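Local coordinates for protein luciferase-like monooxygenase (Streptomyces bottropensis, PDB 4US5) that probably acts as a monooxygenase of the bacterial luciferase family, building one atom of molecular oxygen into an organic substrate, at residues I109-R114 with D135-R140; S218-L223 with G306-G311; Y240-L245 with L257-D262. All blocks are in the same frame, centred on the assembly; numbering follows the deposited sequence.

Contact 1 of 3, residues I109-R114 with D135-R140; sequences IGRANR and DDLWRR. With NA (sodium ion), chain N.
Arg111 starts its side chain with CG anti to its own carbonyl carbon (chi1 -82°) and bends again at the next bond, which sends the long arm across to Leu137. That leucine holds CG anti to the backbone N (chi1 178°), and one of its methyls lies beneath the arginine. CD2 of Leu137 sits 3.9 Å below the centre of the Arg111 guanidinium plane, and the same methyl meets Arg111 CG at 3.8 Å, padding both the flat charged group and the chain that carries it. Farther out, Arg111 NH2 comes 3.8 Å from Trp138 CZ2, with guanidinium and indole planes turned 73° apart. The same NH2 makes a weak hydrogen bond to the carbonyl of Ser134.

The other leucine methyl serves the strand: Leu137 CD1 meets Ile109 CG2 at 4.1 Å, the two side chains running past each other in opposite directions. Ile109 also packs on Leu141 and Leu144 of the same helix. Beside the end of the strand sits a sodium ion, bound by Gly110 O at 2.7 Å, with Leu137 CD1 also nearby. On another flank of the helix, Arg140 NE bonds Asp136 OD2 at 2.9 Å, one turn back, and its NH1 forms a salt bridge to Asp125 of the second subunit.

Strand 105-110 is bonded to its parallel neighbours through Ile109 and Gly110, and helix 134-147 lies over it before the chain enters strand 167-172: a beta-alpha-beta crossover of the TIM barrel, seen at the C-terminal end of the strand.

Contact 2 of 3, residues S218-L223 with G306-G311; sequences SPRPIL and GAEELG
Leu223 forms the close-fitting half of this contact. Its CB lies 3.9 Å from Ala307 CB and 4.0 Å from Leu310 CD2, and helix 291-305 covers this outer face through Met301 and Thr305. The backbones hold each other in parallel: Leu223 N reaches Glu309 O at 3.1 Å, and Leu223 O accepts Gly311 N at 2.9 Å. Pro221 O receives Glu308 N, whereas Glu309 N is buried without a partner.

Toward the partly exposed edge the apolar fit gives way to charge and water. Arg220 curls, bent at chi2 and chi3, until NE points at Glu308 OE1, 2.9 Å away and almost straight (176°). The bond uses the syn lone pair, with the two flat groups nearly coplanar. One water joins Arg220 NH2, Glu308 OE1 and Glu309 OE2; Glu309 is also held by Ser8 and Arg42. With an alanine at Glu308, Arg220 NE would probably lose its carboxylate mate and the guanidinium would be freer to turn.

Arg220 NH1 also pairs with the sulfonate of a HEPES molecule, probably from the crystallisation liquor, so this arginine appears able to serve a protein carboxylate and an outside anion together.

Contact 3 of 3, residues Y240-L245 with L257-D262; sequences YATHRL and LLPPAD
Thr242 OG1 donates to Pro259 O over 2.7 Å, the one hydrogen bond that joins the helix to the loop here. The hydroxyl approaches tilted 19° from the carbonyl plane. OG1 is anti to its own carbonyl carbon (chi1 -69°), and this rotation sets both branches of the threonine against the loop: CG2 comes 4.0 Å from Leu258 CB and the same distance from Pro259 CD, while OG1 holds the carbonyl. The amide of Ala261 is also near OG1, but at a poor angle, and it makes no bond with it.

One turn further along the helix, Leu245 continues the grip. Its CD2 methyl rests 3.7 Å from Pro259 CG, the two side chains crossing at a slant, and the proline ring also touches the backbone carbonyl of Thr242, whose O is 3.7 Å from Pro259 CG.

All this belongs to the long excursion that the TIM barrel makes between strands 221-229 and 309-313. Helix 233-251 runs out, the chain doubles back through Leu258 and Pro259, and Pro260, at the N-cap position, leads into helix 261-268. Where the second helix starts, the packing is carried by small residues: Ala241 CB lies 4.0 Å from Ala261 O, and Ala261 CB approaches Thr242 OG1.

Charges tie the two helices together as well, through a salt bridge from Asp262 to Arg238. From helix 233-251, too, the ring of His243 stacks on Tyr286.

Overall arrangement
From the N terminus, contact 1 comes first: it closes the connection from strand 105-110, through helix 117-124, to helix 134-147, and it is complete before contact 2 opens. Contact 2 spans much more chain, bringing strand 221-229 beside strand 309-313. Within that span lies contact 3, which closes a short loop between helices 233-251 and 261-268, the first of which follows strand 221-229 directly. No loops cross. Contacts 1 and 2 reach the same parallel sheet, with centres 21 Å apart, one fastening a helix to a strand and the other joining two strands. Contact 3 stands out from the barrel, its centre about 29 Å from that of contact 2.

Contact 1 of 3, residues I109-R114 with D135-R140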
ATOM      1  N   ILE B 109     -14.041  -5.824  -2.868  1.00 16.71           N
ATOM      2  CA  ILE B 109     -14.614  -4.477  -2.730  1.00 18.99           C
ATOM      3  C   ILE B 109     -15.784  -4.583  -1.789  1.00 21.07           C
ATOM      4  O   ILE B 109     -16.607  -5.471  -1.941  1.00 21.49           O
ATOM      5  CB  ILE B 109     -15.142  -3.984  -4.092  1.00 21.16           C
ATOM      6  CG1 ILE B 109     -14.007  -3.843  -5.092  1.00 23.19           C
ATOM      7  CG2 ILE B 109     -15.903  -2.670  -3.941  1.00 23.68           C
ATOM      8  CD1 ILE B 109     -12.897  -2.927  -4.660  1.00 22.45           C
ATOM      9  N   GLY B 110     -15.830  -3.704  -0.805  1.00 21.99           N
ATOM     10  CA  GLY B 110     -16.904  -3.695   0.176  1.00 25.70           C
ATOM     11  C   GLY B 110     -17.569  -2.338   0.322  1.00 25.66           C
ATOM     12  O   GLY B 110     -17.036  -1.326  -0.138  1.00 23.28           O
ATOM     13  N   ARG B 111     -18.734  -2.337   0.972  1.00 28.99           N
ATOM     14  CA  ARG B 111     -19.525  -1.107   1.185  1.00 32.84           C
ATOM     15  C   ARG B 111     -18.993  -0.245   2.317  1.00 33.34           C
ATOM     16  O   ARG B 111     -18.615  -0.754   3.359  1.00 33.52           O
ATOM     17  CB  ARG B 111     -20.989  -1.413   1.521  1.00 36.40           C
ATOM     18  CG  ARG B 111     -21.895  -1.706   0.364  1.00 44.26           C
ATOM     19  CD  ARG B 111     -23.280  -1.158   0.590  1.00 51.13           C
ATOM     20  NE  ARG B 111     -23.880  -0.837  -0.692  1.00 63.77           N
ATOM     21  CZ  ARG B 111     -23.722   0.319  -1.343  1.00 66.52           C
ATOM     22  NH1 ARG B 111     -23.028   1.337  -0.817  1.00 62.07           N
ATOM     23  NH2 ARG B 111     -24.282   0.461  -2.534  1.00 69.30           N
ATOM     24  N   ALA B 112     -19.126   1.084   2.144  1.00 37.50           N
ATOM     25  CA  ALA B 112     -18.697   2.055   3.134  1.00 36.54           C
ATOM     26  C   ALA B 112     -19.872   2.560   4.010  1.00 43.10           C
ATOM     27  O   ALA B 112     -19.741   3.581   4.711  1.00 40.68           O
ATOM     28  CB  ALA B 112     -18.031   3.219   2.457  1.00 37.27           C
ATOM     29  N   ASN B 113     -20.986   1.824   3.992  1.00 42.07           N
ATOM     30  CA  ASN B 113     -22.194   2.207   4.732  1.00 49.39           C
ATOM     31  C   ASN B 113     -22.055   2.163   6.257  1.00 53.36           C
ATOM     32  O   ASN B 113     -22.899   2.716   6.959  1.00 62.47           O
ATOM     33  CB  ASN B 113     -23.410   1.356   4.284  1.00 50.53           C
ATOM     34  CG  ASN B 113     -23.258  -0.138   4.602  1.00 50.27           C
ATOM     35  OD1 ASN B 113     -22.177  -0.709   4.480  1.00 53.06           O
ATOM     36  ND2 ASN B 113     -24.351  -0.770   4.997  1.00 50.66           N
ATOM     37  N   ARG B 114     -21.019   1.498   6.773  1.00 51.01           N
ATOM     38  CA  ARG B 114     -20.797   1.437   8.220  1.00 52.42           C
ATOM     39  C   ARG B 114     -19.639   2.337   8.684  1.00 51.51           C
ATOM     40  O   ARG B 114     -19.335   2.384   9.867  1.00 46.09           O
ATOM     41  CB  ARG B 114     -20.605  -0.018   8.672  1.00 56.49           C
ATOM     42  CG  ARG B 114     -21.893  -0.823   8.578  1.00 55.24           C
ATOM     43  CD  ARG B 114     -21.785  -2.246   9.087  1.00 63.72           C
ATOM     44  NE  ARG B 114     -20.692  -2.954   8.412  1.00 64.72           N
ATOM     45  CZ  ARG B 114     -20.795  -3.566   7.224  1.00 74.78           C
ATOM     46  NH1 ARG B 114     -21.956  -3.603   6.565  1.00 74.73           N
ATOM     47  NH2 ARG B 114     -19.735  -4.165   6.693  1.00 75.56           N
ATOM     48  N   ASP B 135     -26.309   2.965  -5.727  1.00 69.81           N
ATOM     49  CA  ASP B 135     -25.922   2.836  -7.124  1.00 62.36           C
ATOM     50  C   ASP B 135     -24.545   3.424  -7.438  1.00 51.51           C
ATOM     51  O   ASP B 135     -23.921   3.016  -8.407  1.00 41.89           O
ATOM     52  CB  ASP B 135     -26.979   3.494  -8.017  1.00 68.28           C
ATOM     53  CG  ASP B 135     -28.305   2.765  -7.984  1.00 77.84           C
ATOM     54  OD1 ASP B 135     -28.595   2.045  -6.985  1.00 85.80           O
ATOM     55  OD2 ASP B 135     -29.065   2.928  -8.962  1.00 73.86           O
ATOM     56  N   ASP B 136     -24.081   4.384  -6.642  1.00 45.01           N
ATOM     57  CA  ASP B 136     -22.752   4.956  -6.872  1.00 41.41           C
ATOM     58  C   ASP B 136     -21.648   3.867  -6.803  1.00 34.06           C
ATOM     59  O   ASP B 136     -20.684   3.879  -7.583  1.00 33.54           O
ATOM     60  CB  ASP B 136     -22.452   6.037  -5.856  1.00 44.82           C
ATOM     61  CG  ASP B 136     -21.126   6.721  -6.125  1.00 45.92           C
ATOM     62  OD1 ASP B 136     -20.930   7.195  -7.265  1.00 46.37           O
ATOM     63  OD2 ASP B 136     -20.272   6.759  -5.213  1.00 48.83           O
ATOM     64  N   LEU B 137     -21.755   2.968  -5.837  1.00 33.90           N
ATOM     65  CA  LEU B 137     -20.733   1.920  -5.684  1.00 31.90           C
ATOM     66  C   LEU B 137     -20.678   1.075  -6.933  1.00 34.21           C
ATOM     67  O   LEU B 137     -19.589   0.796  -7.449  1.00 31.68           O
ATOM     68  CB  LEU B 137     -20.997   1.069  -4.456  1.00 33.30           C
ATOM     69  CG  LEU B 137     -20.012  -0.092  -4.230  1.00 33.12           C
ATOM     70  CD1 LEU B 137     -18.578   0.421  -4.182  1.00 31.38           C
ATOM     71  CD2 LEU B 137     -20.351  -0.836  -2.941  1.00 33.38           C
ATOM     72  N   TRP B 138     -21.848   0.702  -7.466  1.00 34.68           N
ATOM     73  CA  TRP B 138     -21.874  -0.183  -8.637  1.00 39.94           C
ATOM     74  C   TRP B 138     -21.322   0.509  -9.873  1.00 36.51           C
ATOM     75  O   TRP B 138     -20.642  -0.125 -10.692  1.00 37.65           O
ATOM     76  CB  TRP B 138     -23.273  -0.736  -8.923  1.00 46.66           C
ATOM     77  CG  TRP B 138     -24.041  -1.200  -7.711  1.00 50.41           C
ATOM     78  CD1 TRP B 138     -25.361  -0.962  -7.452  1.00 55.22           C
ATOM     79  CD2 TRP B 138     -23.541  -1.954  -6.588  1.00 49.84           C
ATOM     80  NE1 TRP B 138     -25.715  -1.526  -6.254  1.00 58.03           N
ATOM     81  CE2 TRP B 138     -24.618  -2.136  -5.698  1.00 52.29           C
ATOM     82  CE3 TRP B 138     -22.292  -2.495  -6.254  1.00 54.37           C
ATOM     83  CZ2 TRP B 138     -24.490  -2.839  -4.483  1.00 52.67           C
ATOM     84  CZ3 TRP B 138     -22.162  -3.185  -5.044  1.00 55.65           C
ATOM     85  CH2 TRP B 138     -23.264  -3.352  -4.172  1.00 56.50           C
ATOM     86  N   ARG B 139     -21.530   1.814  -9.968  1.00 33.54           N
ATOM     87  CA  ARG B 139     -20.895   2.622 -10.996  1.00 36.36           C
ATOM     88  C   ARG B 139     -19.359   2.665 -10.858  1.00 35.50           C
ATOM     89  O   ARG B 139     -18.633   2.545 -11.842  1.00 30.56           O
ATOM     90  CB  ARG B 139     -21.412   4.048 -10.935  1.00 41.57           C
ATOM     91  CG  ARG B 139     -21.008   4.920 -12.119  1.00 51.01           C
ATOM     92  CD  ARG B 139     -21.278   6.398 -11.890  1.00 61.70           C
ATOM     93  NE  ARG B 139     -22.713   6.711 -11.772  1.00 73.49           N
ATOM     94  CZ  ARG B 139     -23.514   7.055 -12.795  1.00 78.56           C
ATOM     95  NH1 ARG B 139     -23.051   7.119 -14.042  1.00 75.04           N
ATOM     96  NH2 ARG B 139     -24.797   7.326 -12.571  1.00 78.95           N
ATOM     97  N   ARG B 140     -18.886   2.876  -9.643  1.00 28.33           N
ATOM     98  CA  ARG B 140     -17.428   2.867  -9.368  1.00 28.02           C
ATOM     99  C   ARG B 140     -16.824   1.522  -9.696  1.00 25.28           C
ATOM    100  O   ARG B 140     -15.734   1.422 -10.238  1.00 26.14           O
ATOM    101  CB  ARG B 140     -17.170   3.182  -7.904  1.00 26.17           C
ATOM    102  CG  ARG B 140     -17.289   4.620  -7.547  1.00 28.07           C
ATOM    103  CD  ARG B 140     -17.305   4.811  -6.034  1.00 28.74           C
ATOM    104  NE  ARG B 140     -17.510   6.206  -5.753  1.00 30.28           N
ATOM    105  CZ  ARG B 140     -16.561   7.116  -5.721  1.00 30.54           C
ATOM    106  NH1 ARG B 140     -15.294   6.782  -5.814  1.00 32.75           N
ATOM    107  NH2 ARG B 140     -16.890   8.376  -5.541  1.00 36.01           N
TER
HETATM  108 NA    NA N1337     -17.391   1.328  -0.445  1.00 35.27          NA

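Contact 2 of 3, residues S218-L223 with G306-G311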
ATOM      1  N   SER B 218     -19.833 -18.882 -14.183  1.00 34.31           N
ATOM      2  CA  SER B 218     -20.791 -19.434 -13.206  1.00 33.46           C
ATOM      3  C   SER B 218     -20.656 -18.700 -11.842  1.00 32.30           C
ATOM      4  O   SER B 218     -19.621 -18.043 -11.589  1.00 28.26           O
ATOM      5  CB  SER B 218     -20.547 -20.931 -13.059  1.00 36.54           C
ATOM      6  OG  SER B 218     -19.194 -21.174 -12.764  1.00 45.30           O
ATOM      7  N   PRO B 219     -21.689 -18.775 -10.986  1.00 27.91           N
ATOM      8  CA  PRO B 219     -21.602 -18.134  -9.666  1.00 27.50           C
ATOM      9  C   PRO B 219     -20.385 -18.627  -8.900  1.00 26.69           C
ATOM     10  O   PRO B 219     -20.017 -19.792  -9.001  1.00 26.82           O
ATOM     11  CB  PRO B 219     -22.898 -18.570  -8.971  1.00 29.57           C
ATOM     12  CG  PRO B 219     -23.827 -18.954 -10.085  1.00 28.99           C
ATOM     13  CD  PRO B 219     -22.962 -19.499 -11.166  1.00 29.49           C
ATOM     14  N   ARG B 220     -19.741 -17.731  -8.158  1.00 25.40           N
ATOM     15  CA  ARG B 220     -18.606 -18.096  -7.330  1.00 25.80           C
ATOM     16  C   ARG B 220     -18.855 -17.542  -5.913  1.00 23.72           C
ATOM     17  O   ARG B 220     -18.414 -16.466  -5.593  1.00 20.76           O
ATOM     18  CB  ARG B 220     -17.328 -17.513  -7.920  1.00 27.02           C
ATOM     19  CG  ARG B 220     -17.008 -18.030  -9.321  1.00 34.34           C
ATOM     20  CD  ARG B 220     -16.249 -19.363  -9.319  1.00 38.78           C
ATOM     21  NE  ARG B 220     -15.291 -19.450  -8.216  1.00 39.50           N
ATOM     22  CZ  ARG B 220     -14.123 -18.809  -8.183  1.00 41.94           C
ATOM     23  NH1 ARG B 220     -13.761 -18.014  -9.182  1.00 41.42           N
ATOM     24  NH2 ARG B 220     -13.309 -18.957  -7.135  1.00 40.61           N
ATOM     25  N   PRO B 221     -19.629 -18.271  -5.101  1.00 23.75           N
ATOM     26  CA  PRO B 221     -20.002 -17.791  -3.788  1.00 21.76           C
ATOM     27  C   PRO B 221     -19.028 -18.215  -2.677  1.00 20.03           C
ATOM     28  O   PRO B 221     -18.647 -19.392  -2.580  1.00 20.33           O
ATOM     29  CB  PRO B 221     -21.408 -18.414  -3.571  1.00 22.58           C
ATOM     30  CG  PRO B 221     -21.642 -19.370  -4.705  1.00 24.38           C
ATOM     31  CD  PRO B 221     -20.352 -19.512  -5.441  1.00 24.55           C
ATOM     32  N   ILE B 222     -18.700 -17.260  -1.816  1.00 18.55           N
ATOM     33  CA  ILE B 222     -17.998 -17.503  -0.569  1.00 18.81           C
ATOM     34  C   ILE B 222     -18.930 -17.076   0.567  1.00 17.49           C
ATOM     35  O   ILE B 222     -19.609 -16.048   0.462  1.00 18.91           O
ATOM     36  CB  ILE B 222     -16.699 -16.638  -0.507  1.00 21.55           C
ATOM     37  CG1 ILE B 222     -15.656 -17.248  -1.434  1.00 24.42           C
ATOM     38  CG2 ILE B 222     -16.170 -16.528   0.912  1.00 22.78           C
ATOM     39  CD1 ILE B 222     -14.327 -16.507  -1.445  1.00 26.56           C
ATOM     40  N   LEU B 223     -18.925 -17.823   1.658  1.00 16.55           N
ATOM     41  CA  LEU B 223     -19.620 -17.430   2.857  1.00 17.60           C
ATOM     42  C   LEU B 223     -18.614 -17.007   3.941  1.00 18.16           C
ATOM     43  O   LEU B 223     -17.776 -17.815   4.335  1.00 19.96           O
ATOM     44  CB  LEU B 223     -20.436 -18.607   3.359  1.00 20.72           C
ATOM     45  CG  LEU B 223     -21.509 -18.352   4.396  1.00 22.74           C
ATOM     46  CD1 LEU B 223     -22.565 -17.403   3.863  1.00 24.68           C
ATOM     47  CD2 LEU B 223     -22.123 -19.675   4.813  1.00 22.57           C
ATOM     48  N   GLY B 306     -24.546 -22.985  -1.292  1.00 20.94           N
ATOM     49  CA  GLY B 306     -23.711 -23.250  -2.451  1.00 23.01           C
ATOM     50  C   GLY B 306     -22.324 -22.648  -2.320  1.00 23.08           C
ATOM     51  O   GLY B 306     -21.635 -22.491  -3.307  1.00 23.54           O
ATOM     52  N   ALA B 307     -21.898 -22.364  -1.093  1.00 23.21           N
ATOM     53  CA  ALA B 307     -20.589 -21.750  -0.870  1.00 22.22           C
ATOM     54  C   ALA B 307     -19.470 -22.744  -1.239  1.00 23.95           C
ATOM     55  O   ALA B 307     -19.512 -23.890  -0.841  1.00 25.77           O
ATOM     56  CB  ALA B 307     -20.451 -21.312   0.566  1.00 22.77           C
ATOM     57  N   GLU B 308     -18.513 -22.270  -2.024  1.00 23.59           N
ATOM     58  CA  GLU B 308     -17.331 -23.023  -2.404  1.00 27.61           C
ATOM     59  C   GLU B 308     -16.235 -22.958  -1.314  1.00 22.75           C
ATOM     60  O   GLU B 308     -15.417 -23.879  -1.164  1.00 20.88           O
ATOM     61  CB  GLU B 308     -16.764 -22.426  -3.699  1.00 29.11           C
ATOM     62  CG  GLU B 308     -17.737 -22.424  -4.875  1.00 33.36           C
ATOM     63  CD  GLU B 308     -17.173 -21.722  -6.102  1.00 34.85           C
ATOM     64  OE1 GLU B 308     -16.091 -21.105  -6.004  1.00 35.50           O
ATOM     65  OE2 GLU B 308     -17.811 -21.792  -7.169  1.00 41.78           O
ATOM     66  N   GLU B 309     -16.237 -21.847  -0.572  1.00 23.98           N
ATOM     67  CA  GLU B 309     -15.248 -21.596   0.468  1.00 21.40           C
ATOM     68  C   GLU B 309     -15.910 -20.881   1.591  1.00 19.68           C
ATOM     69  O   GLU B 309     -16.899 -20.161   1.401  1.00 19.10           O
ATOM     70  CB  GLU B 309     -14.082 -20.655   0.034  1.00 22.93           C
ATOM     71  CG  GLU B 309     -13.434 -20.980  -1.243  1.00 26.79           C
ATOM     72  CD  GLU B 309     -12.433 -19.934  -1.688  1.00 24.46           C
ATOM     73  OE1 GLU B 309     -11.891 -19.114  -0.875  1.00 21.61           O
ATOM     74  OE2 GLU B 309     -12.159 -19.978  -2.890  1.00 24.98           O
ATOM     75  N   LEU B 310     -15.311 -21.018   2.765  1.00 18.15           N
ATOM     76  CA  LEU B 310     -15.704 -20.275   3.927  1.00 18.92           C
ATOM     77  C   LEU B 310     -14.585 -19.303   4.192  1.00 19.32           C
ATOM     78  O   LEU B 310     -13.426 -19.734   4.369  1.00 20.54           O
ATOM     79  CB  LEU B 310     -15.898 -21.185   5.126  1.00 19.16           C
ATOM     80  CG  LEU B 310     -16.940 -22.294   4.940  1.00 20.91           C
ATOM     81  CD1 LEU B 310     -16.908 -23.293   6.059  1.00 21.42           C
ATOM     82  CD2 LEU B 310     -18.317 -21.680   4.776  1.00 21.89           C
ATOM     83  N   GLY B 311     -14.932 -18.025   4.258  1.00 18.79           N
ATOM     84  CA  GLY B 311     -14.009 -16.965   4.707  1.00 17.65           C
ATOM     85  C   GLY B 311     -14.082 -16.801   6.236  1.00 16.65           C
ATOM     86  O   GLY B 311     -15.062 -16.299   6.790  1.00 16.97           O
TER
HETATM   87  O   HOH W   1     -13.861 -20.524  -4.688  1.00 36.91           O

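Contact 3 of 3, residues Y240-L245 with L257-D262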
ATOM      1  N   TYR B 240     -14.829 -18.022  23.231  1.00 19.05           N
ATOM      2  CA  TYR B 240     -15.946 -17.238  22.698  1.00 19.76           C
ATOM      3  C   TYR B 240     -16.440 -16.134  23.637  1.00 19.26           C
ATOM      4  O   TYR B 240     -17.040 -15.179  23.197  1.00 19.77           O
ATOM      5  CB  TYR B 240     -17.119 -18.203  22.406  1.00 18.29           C
ATOM      6  CG  TYR B 240     -18.350 -17.595  21.835  1.00 18.97           C
ATOM      7  CD1 TYR B 240     -18.304 -16.742  20.728  1.00 17.72           C
ATOM      8  CD2 TYR B 240     -19.613 -17.943  22.344  1.00 18.18           C
ATOM      9  CE1 TYR B 240     -19.460 -16.213  20.178  1.00 17.36           C
ATOM     10  CE2 TYR B 240     -20.779 -17.440  21.772  1.00 19.48           C
ATOM     11  CZ  TYR B 240     -20.696 -16.587  20.699  1.00 19.08           C
ATOM     12  OH  TYR B 240     -21.855 -16.073  20.174  1.00 21.97           O
ATOM     13  N   ALA B 241     -16.158 -16.265  24.923  1.00 19.70           N
ATOM     14  CA  ALA B 241     -16.624 -15.301  25.908  1.00 19.22           C
ATOM     15  C   ALA B 241     -16.136 -13.874  25.621  1.00 18.78           C
ATOM     16  O   ALA B 241     -16.849 -12.904  25.854  1.00 21.12           O
ATOM     17  CB  ALA B 241     -16.199 -15.740  27.297  1.00 18.89           C
ATOM     18  N   THR B 242     -14.909 -13.754  25.120  1.00 21.92           N
ATOM     19  CA  THR B 242     -14.389 -12.482  24.622  1.00 19.63           C
ATOM     20  C   THR B 242     -15.362 -11.780  23.697  1.00 20.77           C
ATOM     21  O   THR B 242     -15.675 -10.583  23.864  1.00 19.75           O
ATOM     22  CB  THR B 242     -13.061 -12.735  23.867  1.00 19.91           C
ATOM     23  OG1 THR B 242     -12.069 -13.120  24.809  1.00 20.55           O
ATOM     24  CG2 THR B 242     -12.587 -11.523  23.059  1.00 19.89           C
ATOM     25  N   HIS B 243     -15.869 -12.519  22.721  1.00 20.14           N
ATOM     26  CA  HIS B 243     -16.760 -11.938  21.751  1.00 20.20           C
ATOM     27  C   HIS B 243     -18.109 -11.557  22.373  1.00 19.99           C
ATOM     28  O   HIS B 243     -18.702 -10.536  22.033  1.00 22.69           O
ATOM     29  CB  HIS B 243     -16.964 -12.915  20.616  1.00 21.02           C
ATOM     30  CG  HIS B 243     -17.258 -12.255  19.322  1.00 18.81           C
ATOM     31  ND1 HIS B 243     -17.254 -12.937  18.137  1.00 21.00           N
ATOM     32  CD2 HIS B 243     -17.524 -10.966  19.015  1.00 19.92           C
ATOM     33  CE1 HIS B 243     -17.529 -12.101  17.153  1.00 19.20           C
ATOM     34  NE2 HIS B 243     -17.651 -10.891  17.657  1.00 20.36           N
ATOM     35  N   ARG B 244     -18.613 -12.447  23.214  1.00 19.70           N
ATOM     36  CA  ARG B 244     -19.854 -12.219  23.899  1.00 20.53           C
ATOM     37  C   ARG B 244     -19.780 -10.905  24.698  1.00 20.83           C
ATOM     38  O   ARG B 244     -20.713 -10.086  24.644  1.00 22.04           O
ATOM     39  CB  ARG B 244     -20.164 -13.390  24.809  1.00 20.96           C
ATOM     40  CG  ARG B 244     -20.499 -14.671  24.088  1.00 21.23           C
ATOM     41  CD  ARG B 244     -20.689 -15.819  25.055  1.00 22.86           C
ATOM     42  NE  ARG B 244     -21.868 -15.597  25.885  1.00 23.22           N
ATOM     43  CZ  ARG B 244     -21.994 -15.988  27.144  1.00 27.70           C
ATOM     44  NH1 ARG B 244     -21.028 -16.651  27.754  1.00 25.58           N
ATOM     45  NH2 ARG B 244     -23.119 -15.682  27.815  1.00 30.22           N
ATOM     46  N   LEU B 245     -18.701 -10.742  25.453  1.00 20.67           N
ATOM     47  CA  LEU B 245     -18.529  -9.537  26.314  1.00 20.85           C
ATOM     48  C   LEU B 245     -18.311  -8.303  25.467  1.00 21.68           C
ATOM     49  O   LEU B 245     -18.814  -7.239  25.791  1.00 22.59           O
ATOM     50  CB  LEU B 245     -17.365  -9.718  27.281  1.00 19.41           C
ATOM     51  CG  LEU B 245     -17.045  -8.524  28.205  1.00 20.37           C
ATOM     52  CD1 LEU B 245     -18.270  -8.139  29.014  1.00 22.31           C
ATOM     53  CD2 LEU B 245     -15.872  -8.849  29.117  1.00 20.97           C
ATOM     54  N   LEU B 257     -10.857  -2.431  23.705  1.00 24.71           N
ATOM     55  CA  LEU B 257     -10.187  -3.496  23.025  1.00 22.91           C
ATOM     56  C   LEU B 257     -10.834  -4.836  23.383  1.00 23.27           C
ATOM     57  O   LEU B 257     -11.529  -4.949  24.397  1.00 20.17           O
ATOM     58  CB  LEU B 257      -8.705  -3.496  23.391  1.00 24.02           C
ATOM     59  CG  LEU B 257      -7.926  -2.178  23.191  1.00 25.36           C
ATOM     60  CD1 LEU B 257      -6.462  -2.418  23.516  1.00 26.74           C
ATOM     61  CD2 LEU B 257      -8.082  -1.621  21.786  1.00 26.61           C
ATOM     62  N   LEU B 258     -10.608  -5.867  22.538  1.00 20.00           N
ATOM     63  CA  LEU B 258     -11.151  -7.183  22.831  1.00 21.44           C
ATOM     64  C   LEU B 258     -10.691  -7.664  24.222  1.00 20.72           C
ATOM     65  O   LEU B 258      -9.500  -7.680  24.518  1.00 20.18           O
ATOM     66  CB  LEU B 258     -10.746  -8.219  21.778  1.00 20.18           C
ATOM     67  CG  LEU B 258     -11.402  -8.208  20.403  1.00 21.94           C
ATOM     68  CD1 LEU B 258     -11.060  -9.527  19.676  1.00 21.36           C
ATOM     69  CD2 LEU B 258     -12.884  -8.035  20.469  1.00 26.59           C
ATOM     70  N   PRO B 259     -11.655  -8.059  25.091  1.00 21.34           N
ATOM     71  CA  PRO B 259     -11.264  -8.479  26.449  1.00 20.43           C
ATOM     72  C   PRO B 259     -10.690  -9.914  26.541  1.00 21.75           C
ATOM     73  O   PRO B 259     -11.023 -10.795  25.717  1.00 20.08           O
ATOM     74  CB  PRO B 259     -12.570  -8.395  27.221  1.00 21.54           C
ATOM     75  CG  PRO B 259     -13.641  -8.641  26.204  1.00 20.99           C
ATOM     76  CD  PRO B 259     -13.121  -8.040  24.914  1.00 19.67           C
ATOM     77  N   PRO B 260      -9.879 -10.176  27.577  1.00 22.30           N
ATOM     78  CA  PRO B 260      -9.338 -11.531  27.745  1.00 22.19           C
ATOM     79  C   PRO B 260     -10.436 -12.527  28.058  1.00 21.37           C
ATOM     80  O   PRO B 260     -11.439 -12.160  28.682  1.00 23.53           O
ATOM     81  CB  PRO B 260      -8.327 -11.391  28.901  1.00 23.75           C
ATOM     82  CG  PRO B 260      -8.348  -9.974  29.337  1.00 24.67           C
ATOM     83  CD  PRO B 260      -9.408  -9.220  28.596  1.00 22.66           C
ATOM     84  N   ALA B 261     -10.228 -13.778  27.646  1.00 21.60           N
ATOM     85  CA  ALA B 261     -11.247 -14.808  27.742  1.00 22.45           C
ATOM     86  C   ALA B 261     -11.712 -15.048  29.186  1.00 23.87           C
ATOM     87  O   ALA B 261     -12.908 -15.116  29.454  1.00 27.16           O
ATOM     88  CB  ALA B 261     -10.741 -16.109  27.116  1.00 22.12           C
ATOM     89  N   ASP B 262     -10.771 -15.231  30.095  1.00 26.60           N
ATOM     90  CA  ASP B 262     -11.126 -15.611  31.485  1.00 30.40           C
ATOM     91  C   ASP B 262     -11.901 -14.505  32.186  1.00 28.68           C
ATOM     92  O   ASP B 262     -12.942 -14.755  32.797  1.00 29.09           O
ATOM     93  CB  ASP B 262      -9.887 -16.031  32.263  1.00 30.21           C
ATOM     94  CG  ASP B 262      -9.332 -17.367  31.786  1.00 33.52           C
ATOM     95  OD1 ASP B 262     -10.134 -18.264  31.450  1.00 34.23           O
ATOM     96  OD2 ASP B 262      -8.105 -17.527  31.758  1.00 38.54           O
TER